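Local coordinates for protein 2-(acetamidomethylene)succinate hydrolase (Mesorhizobium loti, PDB 3KXP) that catalyses the final step of vitamin B6 degradation, hydrolysing (E)-2-(acetamidomethylene)succinate to succinic semialdehyde, acetate, ammonia and carbon dioxide, at residues V53-I58 with I128-R133; N118-D123 with A237-G242; N147-A152 with V248-D253. One frame throughout, in Å; residues are numbered along the deposited sequence.

Contact 1: residues V53-I58 with I128-R133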
# COMPACT_ATOMS: atom_id res chain seq x y z
N VAL A 53 -15.53 -11.57 26.27
CA VAL A 53 -14.31 -12.30 26.50
C VAL A 53 -13.50 -11.70 27.63
O VAL A 53 -13.18 -10.52 27.62
CB VAL A 53 -13.43 -12.30 25.24
CG1 VAL A 53 -12.19 -13.17 25.47
CG2 VAL A 53 -14.24 -12.82 24.06
N ASP A 54 -13.19 -12.54 28.61
CA ASP A 54 -12.40 -12.11 29.75
C ASP A 54 -10.96 -12.25 29.30
O ASP A 54 -10.50 -13.36 29.01
CB ASP A 54 -12.70 -13.01 30.95
CG ASP A 54 -11.98 -12.57 32.21
OD1 ASP A 54 -12.29 -13.13 33.29
OD2 ASP A 54 -11.11 -11.68 32.14
N ILE A 55 -10.24 -11.14 29.21
CA ILE A 55 -8.85 -11.18 28.79
C ILE A 55 -7.95 -10.83 29.98
O ILE A 55 -6.79 -10.45 29.81
CB ILE A 55 -8.58 -10.19 27.63
CG1 ILE A 55 -8.81 -8.75 28.09
CG2 ILE A 55 -9.47 -10.53 26.45
CD1 ILE A 55 -8.36 -7.69 27.09
N GLY A 56 -8.51 -10.96 31.17
CA GLY A 56 -7.77 -10.69 32.39
C GLY A 56 -7.89 -9.26 32.87
O GLY A 56 -8.64 -8.97 33.80
N ARG A 57 -7.14 -8.36 32.24
CA ARG A 57 -7.14 -6.96 32.62
C ARG A 57 -8.53 -6.34 32.51
O ARG A 57 -8.81 -5.32 33.13
CB ARG A 57 -6.14 -6.19 31.74
CG ARG A 57 -6.17 -6.57 30.27
CD ARG A 57 -5.07 -5.88 29.44
NE ARG A 57 -5.31 -4.45 29.25
CZ ARG A 57 -4.72 -3.49 29.95
NH1 ARG A 57 -3.84 -3.80 30.90
NH2 ARG A 57 -5.01 -2.22 29.71
N ILE A 58 -9.41 -6.98 31.74
CA ILE A 58 -10.76 -6.48 31.54
C ILE A 58 -11.56 -7.47 30.71
O ILE A 58 -11.00 -8.44 30.19
CB ILE A 58 -10.74 -5.09 30.82
CG1 ILE A 58 -12.16 -4.52 30.70
CG2 ILE A 58 -10.13 -5.23 29.43
CD1 ILE A 58 -12.21 -3.12 30.12
N ILE A 128 -5.50 -10.58 21.79
CA ILE A 128 -4.85 -11.44 20.82
C ILE A 128 -4.29 -12.67 21.55
O ILE A 128 -4.45 -13.79 21.07
CB ILE A 128 -3.72 -10.68 20.08
CG1 ILE A 128 -4.32 -9.53 19.27
CG2 ILE A 128 -2.97 -11.63 19.14
CD1 ILE A 128 -3.31 -8.59 18.68
N ARG A 129 -3.67 -12.45 22.70
CA ARG A 129 -3.13 -13.56 23.49
C ARG A 129 -4.24 -14.50 23.95
O ARG A 129 -4.12 -15.72 23.84
CB ARG A 129 -2.40 -13.03 24.73
CG ARG A 129 -1.02 -12.50 24.45
CD ARG A 129 -0.60 -11.55 25.55
NE ARG A 129 0.73 -10.99 25.31
CZ ARG A 129 1.20 -9.92 25.94
NH1 ARG A 129 0.44 -9.30 26.84
NH2 ARG A 129 2.42 -9.47 25.69
N THR A 130 -5.32 -13.93 24.47
CA THR A 130 -6.44 -14.72 24.97
C THR A 130 -7.12 -15.53 23.86
O THR A 130 -7.57 -16.64 24.10
CB THR A 130 -7.49 -13.82 25.65
OG1 THR A 130 -6.89 -13.16 26.76
CG2 THR A 130 -8.68 -14.65 26.14
N LEU A 131 -7.18 -14.97 22.66
CA LEU A 131 -7.80 -15.69 21.56
C LEU A 131 -6.88 -16.78 21.06
O LEU A 131 -7.32 -17.76 20.47
CB LEU A 131 -8.12 -14.73 20.41
CG LEU A 131 -9.19 -13.66 20.66
CD1 LEU A 131 -9.36 -12.84 19.39
CD2 LEU A 131 -10.50 -14.33 21.06
N ALA A 132 -5.58 -16.60 21.31
CA ALA A 132 -4.55 -17.55 20.91
C ALA A 132 -4.83 -18.22 19.57
O ALA A 132 -4.89 -19.45 19.48
CB ALA A 132 -4.36 -18.61 21.99
N ARG A 133 -5.02 -17.41 18.53
CA ARG A 133 -5.28 -17.93 17.20
C ARG A 133 -4.24 -17.39 16.22
O ARG A 133 -4.47 -17.35 15.02
CB ARG A 133 -6.68 -17.54 16.72
CG ARG A 133 -7.78 -17.92 17.68
CD ARG A 133 -9.16 -17.71 17.06
NE ARG A 133 -10.20 -17.73 18.09
CZ ARG A 133 -11.50 -17.66 17.84
NH1 ARG A 133 -11.93 -17.58 16.58
NH2 ARG A 133 -12.37 -17.66 18.84
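T130 meets V53, D54 and I55 with both of its branches, because its chi1 of -61° sets CG2 anti to the backbone N while OG1 stays beside that N. On the other side, I55 has a chi1 of 64°, which tucks CG1 between its own N and carbonyl carbon and leaves CG2 facing the threonine. The contact they make joins two peripheral parts of the alpha/beta hydrolase fold: the end of strand 49-54, an outermost strand of the main sheet within this chain, with the turn that follows it, and the last turn of helix 117-131.

The methyl of T130 does the apolar work. T130 CG2 lies 3.9 Å from V53 CG1, the two side chains running alongside in opposite senses, and it also comes within 3.6 Å of the carbonyl oxygen of D54. The T130 side chain lies roughly perpendicular to that of I55: T130 OG1 sits 3.4 Å from I55 CA, and T130 CB is 3.9 Å from I55 CG2. These are van der Waals contacts, since OG1 spends its hydrogen bond on G126 O one helical turn back. Beyond the threonine, I55 packs on L127 of the same helix and on L60 of the next strand.

The turn keeps its own shape. V53 pairs through its backbone with L60, and I55 N donates to I58 O at 3.0 Å, closing the hairpin between strands 49-54 and 59-65. At G56 the backbone turns to angles where a CB would collide with I55 O. An Asx turn braces the same corner: G56 N donates to D54 OD2 at 2.9 Å, with an N-H...O angle of 156°, reaching that oxygen on its anti side and tilted out of the carboxylate plane.

Contact 2: residues N118-D123 with A237-G242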
# COMPACT_ATOMS: atom_id res chain seq x y z
N ASN A 118 -2.10 3.69 25.52
CA ASN A 118 -1.57 2.47 26.13
C ASN A 118 -2.65 1.55 26.67
O ASN A 118 -2.60 0.34 26.47
CB ASN A 118 -0.59 2.81 27.25
CG ASN A 118 0.78 3.20 26.73
OD1 ASN A 118 1.66 3.59 27.50
ND2 ASN A 118 0.97 3.08 25.42
N ASP A 119 -3.63 2.13 27.36
CA ASP A 119 -4.73 1.35 27.91
C ASP A 119 -5.40 0.55 26.81
O ASP A 119 -5.51 -0.67 26.91
CB ASP A 119 -5.74 2.26 28.61
CG ASP A 119 -5.13 3.03 29.76
OD1 ASP A 119 -4.55 2.38 30.66
OD2 ASP A 119 -5.21 4.29 29.77
N TYR A 120 -5.84 1.23 25.75
CA TYR A 120 -6.50 0.54 24.64
C TYR A 120 -5.55 -0.42 23.92
O TYR A 120 -5.97 -1.48 23.43
CB TYR A 120 -7.04 1.53 23.60
CG TYR A 120 -8.30 2.28 23.98
CD1 TYR A 120 -8.23 3.52 24.61
CD2 TYR A 120 -9.55 1.77 23.65
CE1 TYR A 120 -9.38 4.24 24.91
CE2 TYR A 120 -10.71 2.49 23.94
CZ TYR A 120 -10.62 3.72 24.57
OH TYR A 120 -11.76 4.43 24.87
N ALA A 121 -4.28 -0.04 23.84
CA ALA A 121 -3.28 -0.86 23.17
C ALA A 121 -3.04 -2.17 23.92
O ALA A 121 -2.96 -3.25 23.31
CB ALA A 121 -1.96 -0.08 23.03
N ASP A 122 -2.94 -2.09 25.24
CA ASP A 122 -2.73 -3.29 26.04
C ASP A 122 -3.96 -4.19 25.94
O ASP A 122 -3.83 -5.42 25.99
CB ASP A 122 -2.45 -2.93 27.51
CG ASP A 122 -1.12 -2.19 27.69
OD1 ASP A 122 -0.21 -2.36 26.85
OD2 ASP A 122 -0.99 -1.44 28.68
N ASP A 123 -5.14 -3.60 25.79
CA ASP A 123 -6.36 -4.39 25.66
C ASP A 123 -6.27 -5.28 24.43
O ASP A 123 -6.70 -6.43 24.45
CB ASP A 123 -7.60 -3.51 25.51
CG ASP A 123 -8.09 -2.96 26.83
OD1 ASP A 123 -8.95 -2.05 26.80
OD2 ASP A 123 -7.62 -3.43 27.89
N ALA A 237 -15.40 11.26 27.44
CA ALA A 237 -14.69 12.49 27.78
C ALA A 237 -13.21 12.21 27.98
O ALA A 237 -12.36 12.96 27.51
CB ALA A 237 -15.29 13.12 29.05
N GLN A 238 -12.90 11.13 28.68
CA GLN A 238 -11.51 10.78 28.92
C GLN A 238 -10.83 10.30 27.65
O GLN A 238 -9.66 10.61 27.42
CB GLN A 238 -11.41 9.71 30.01
CG GLN A 238 -11.91 10.18 31.36
CD GLN A 238 -11.82 9.10 32.41
OE1 GLN A 238 -10.73 8.67 32.80
NE2 GLN A 238 -12.98 8.65 32.88
N THR A 239 -11.55 9.53 26.84
CA THR A 239 -11.00 9.03 25.58
C THR A 239 -10.70 10.19 24.63
O THR A 239 -9.63 10.23 24.02
CB THR A 239 -11.97 8.08 24.90
OG1 THR A 239 -12.17 6.94 25.74
CG2 THR A 239 -11.42 7.62 23.57
N ALA A 240 -11.64 11.12 24.51
CA ALA A 240 -11.47 12.28 23.64
C ALA A 240 -10.18 13.03 23.96
O ALA A 240 -9.36 13.26 23.07
CB ALA A 240 -12.67 13.22 23.77
N ARG A 241 -9.96 13.42 25.22
CA ARG A 241 -8.71 14.12 25.51
C ARG A 241 -7.48 13.24 25.41
O ARG A 241 -6.38 13.73 25.25
CB ARG A 241 -8.76 14.85 26.87
CG ARG A 241 -9.43 14.15 28.01
CD ARG A 241 -10.31 15.16 28.75
NE ARG A 241 -11.58 15.37 28.04
CZ ARG A 241 -12.36 16.43 28.19
NH1 ARG A 241 -13.50 16.51 27.50
NH2 ARG A 241 -12.01 17.42 29.00
N GLY A 242 -7.67 11.93 25.46
CA GLY A 242 -6.53 11.04 25.33
C GLY A 242 -6.09 11.01 23.88
O GLY A 242 -4.94 10.68 23.58
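Y120 and T239 form a single polar bridge between two helices whose backbones stay well apart, the CA atoms of these two residues being 9.7 Å from each other. Y120 OH donates to T239 OG1 at 2.7 Å, and T239 OG1 in turn donates a hydrogen bond to A235 O, one turn back in its helix. The threonine hydroxyl is therefore engaged twice, as acceptor and as donor. It meets the tyrosine at the ring edge, in the ring plane, beyond the phenol oxygen, and the phenol runs nearly square to the threonine side chain.

The apolar share is small and lies beside the bond. With a chi1 of -63°, T239 holds CG2 anti to its backbone N, and this methyl comes to 3.5 Å from Y120 OH and 4.1 Å from Y120 CZ. Both residues are buried, and both also touch L143, whose neighbour in the chain is S142, the probable nucleophile.

Helix 117-131 flanks the central sheet of the alpha/beta hydrolase fold. Helix 233-242 closes the long insertion, rich in helix, after strand 159-165, the place where hydrolases of this family commonly carry a cap. The bridge thus joins core to probable cap close to the chloride site: the side chain of T239 lies about 4 Å from those of the chloride-binding residues I77 and L143.

Salt bridges and the arginine's bond to a backbone carbonyl lie within the helices or away from the bridge. D123 pairs with both R57 and R103. R241 folds back along its own helix, and R241 NE donates to A237 O at 2.6 Å with an N-H...O angle of 136°; the nitrogen sits above the carbonyl plane, and the oxygen is tilted 24° from the guanidinium plane.

Contact 3: residues N147-A152 with V248-D253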
# COMPACT_ATOMS: atom_id res chain seq x y z
N ASN A 147 -5.33 3.18 18.15
CA ASN A 147 -5.06 2.08 19.05
C ASN A 147 -4.27 0.97 18.37
O ASN A 147 -3.30 0.46 18.94
CB ASN A 147 -6.37 1.50 19.62
CG ASN A 147 -7.08 2.49 20.53
OD1 ASN A 147 -6.47 3.43 21.02
ND2 ASN A 147 -8.37 2.25 20.78
N SER A 148 -4.67 0.59 17.16
CA SER A 148 -3.98 -0.48 16.45
C SER A 148 -2.51 -0.18 16.15
O SER A 148 -1.66 -1.04 16.34
CB SER A 148 -4.71 -0.82 15.15
OG SER A 148 -5.97 -1.40 15.43
N VAL A 149 -2.22 1.03 15.68
CA VAL A 149 -0.83 1.37 15.37
C VAL A 149 0.01 1.40 16.64
O VAL A 149 1.18 0.99 16.62
CB VAL A 149 -0.75 2.72 14.64
CG1 VAL A 149 0.71 3.07 14.34
CG2 VAL A 149 -1.55 2.66 13.34
N THR A 150 -0.57 1.86 17.75
CA THR A 150 0.14 1.89 19.03
C THR A 150 0.44 0.44 19.45
O THR A 150 1.54 0.12 19.88
CB THR A 150 -0.69 2.58 20.13
OG1 THR A 150 -0.97 3.93 19.75
CG2 THR A 150 0.07 2.59 21.45
N ALA A 151 -0.56 -0.43 19.28
CA ALA A 151 -0.42 -1.84 19.63
C ALA A 151 0.67 -2.52 18.80
O ALA A 151 1.52 -3.22 19.34
CB ALA A 151 -1.75 -2.55 19.43
N ALA A 152 0.62 -2.31 17.49
CA ALA A 152 1.58 -2.90 16.57
C ALA A 152 3.02 -2.50 16.89
O ALA A 152 3.95 -3.31 16.78
CB ALA A 152 1.24 -2.50 15.14
N VAL A 248 3.36 10.48 17.09
CA VAL A 248 4.58 10.37 16.29
C VAL A 248 5.43 9.14 16.62
O VAL A 248 5.83 8.39 15.73
CB VAL A 248 5.45 11.66 16.42
CG1 VAL A 248 6.80 11.46 15.74
CG2 VAL A 248 4.72 12.82 15.78
N PRO A 249 5.72 8.91 17.91
CA PRO A 249 6.53 7.74 18.29
C PRO A 249 5.96 6.42 17.76
O PRO A 249 6.69 5.57 17.27
CB PRO A 249 6.52 7.79 19.82
CG PRO A 249 6.46 9.27 20.09
CD PRO A 249 5.43 9.75 19.09
N ALA A 250 4.64 6.27 17.85
CA ALA A 250 3.97 5.07 17.37
C ALA A 250 4.13 4.86 15.86
O ALA A 250 4.38 3.74 15.42
CB ALA A 250 2.49 5.11 17.75
N TYR A 251 3.97 5.90 15.06
CA TYR A 251 4.15 5.73 13.62
C TYR A 251 5.63 5.62 13.28
O TYR A 251 6.00 4.88 12.37
CB TYR A 251 3.52 6.88 12.84
CG TYR A 251 2.07 6.65 12.46
CD1 TYR A 251 1.05 6.80 13.40
CD2 TYR A 251 1.72 6.32 11.15
CE1 TYR A 251 -0.29 6.63 13.04
CE2 TYR A 251 0.39 6.15 10.78
CZ TYR A 251 -0.61 6.31 11.73
OH TYR A 251 -1.93 6.19 11.35
N ARG A 252 6.46 6.34 14.00
CA ARG A 252 7.90 6.30 13.76
C ARG A 252 8.51 4.93 14.09
O ARG A 252 9.40 4.45 13.39
CB ARG A 252 8.60 7.36 14.60
CG ARG A 252 10.12 7.37 14.47
CD ARG A 252 10.73 8.15 15.63
NE ARG A 252 10.40 7.49 16.89
CZ ARG A 252 10.29 8.11 18.06
NH1 ARG A 252 10.48 9.43 18.14
NH2 ARG A 252 9.97 7.42 19.15
N ASP A 253 8.02 4.28 15.15
CA ASP A 253 8.60 3.01 15.56
C ASP A 253 7.94 1.71 15.11
O ASP A 253 8.53 0.64 15.26
CB ASP A 253 8.78 2.99 17.08
CG ASP A 253 9.45 4.26 17.61
OD1 ASP A 253 10.37 4.78 16.93
OD2 ASP A 253 9.07 4.72 18.70
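V149, A250 and Y251 supply most of the buried surface here, with V149 contributing the largest share. Its chi1 of 179° puts CG1 anti to the backbone N and extends that methyl across to the other helix. V149 CG1 comes over one face of the Y251 ring, 4.1 Å from the centroid and 21° off the normal, a CH-pi contact displaced toward the rim. The second methyl follows the ring outward, V149 CG2 lying 4.1 Å from Y251 OH.

A250 presents its methyl directly to the facing helix: A250 CB is 4.4 Å from V149 CG1 and 4.2 Å from T150 OG1. The latter is a van der Waals contact, since T150 OG1 is hydrogen-bonded to R146 O, one turn back. Such a small side chain as A250 suits the close passage of the backbones, with T150 CA and A250 CA 5.2 Å apart.

Helix 143-154, which leads away from the probable nucleophile elbow of the alpha/beta hydrolase fold, here crosses the short helix 248-253 that precedes strand 258-263; their segment axes approach to 8.6 Å at 56°. Y251 OH hydrogen-bonds F167 O, next in the chain to D166, a probable active-site residue. With an alanine in place of Y251, V149 CG1 would probably lose the ring face it rests on, and the carbonyl of F167 its hydroxyl donor.

How the contacts relate
From the N terminus, the chain leaves strand 49-54 and returns along helix 117-131, whose end closes contact 1. Contact 2 has already opened earlier on that helix, so the two loops cross; they also touch directly, I55 CD1 packing on the backbone of D123. The chain then passes through strand 136-141 and opens contact 3 on helix 143-154. Contact 2 closes on helix 233-242 before contact 3 closes on helix 248-253, so these two cross as well, with Y120 packing on N147 and A121 on T150. Contacts 1 and 3 follow in series without touching. Together they tie the outer strand 49-54, helices 117-131 and 143-154, the end of the insertion and the short helix 248-253.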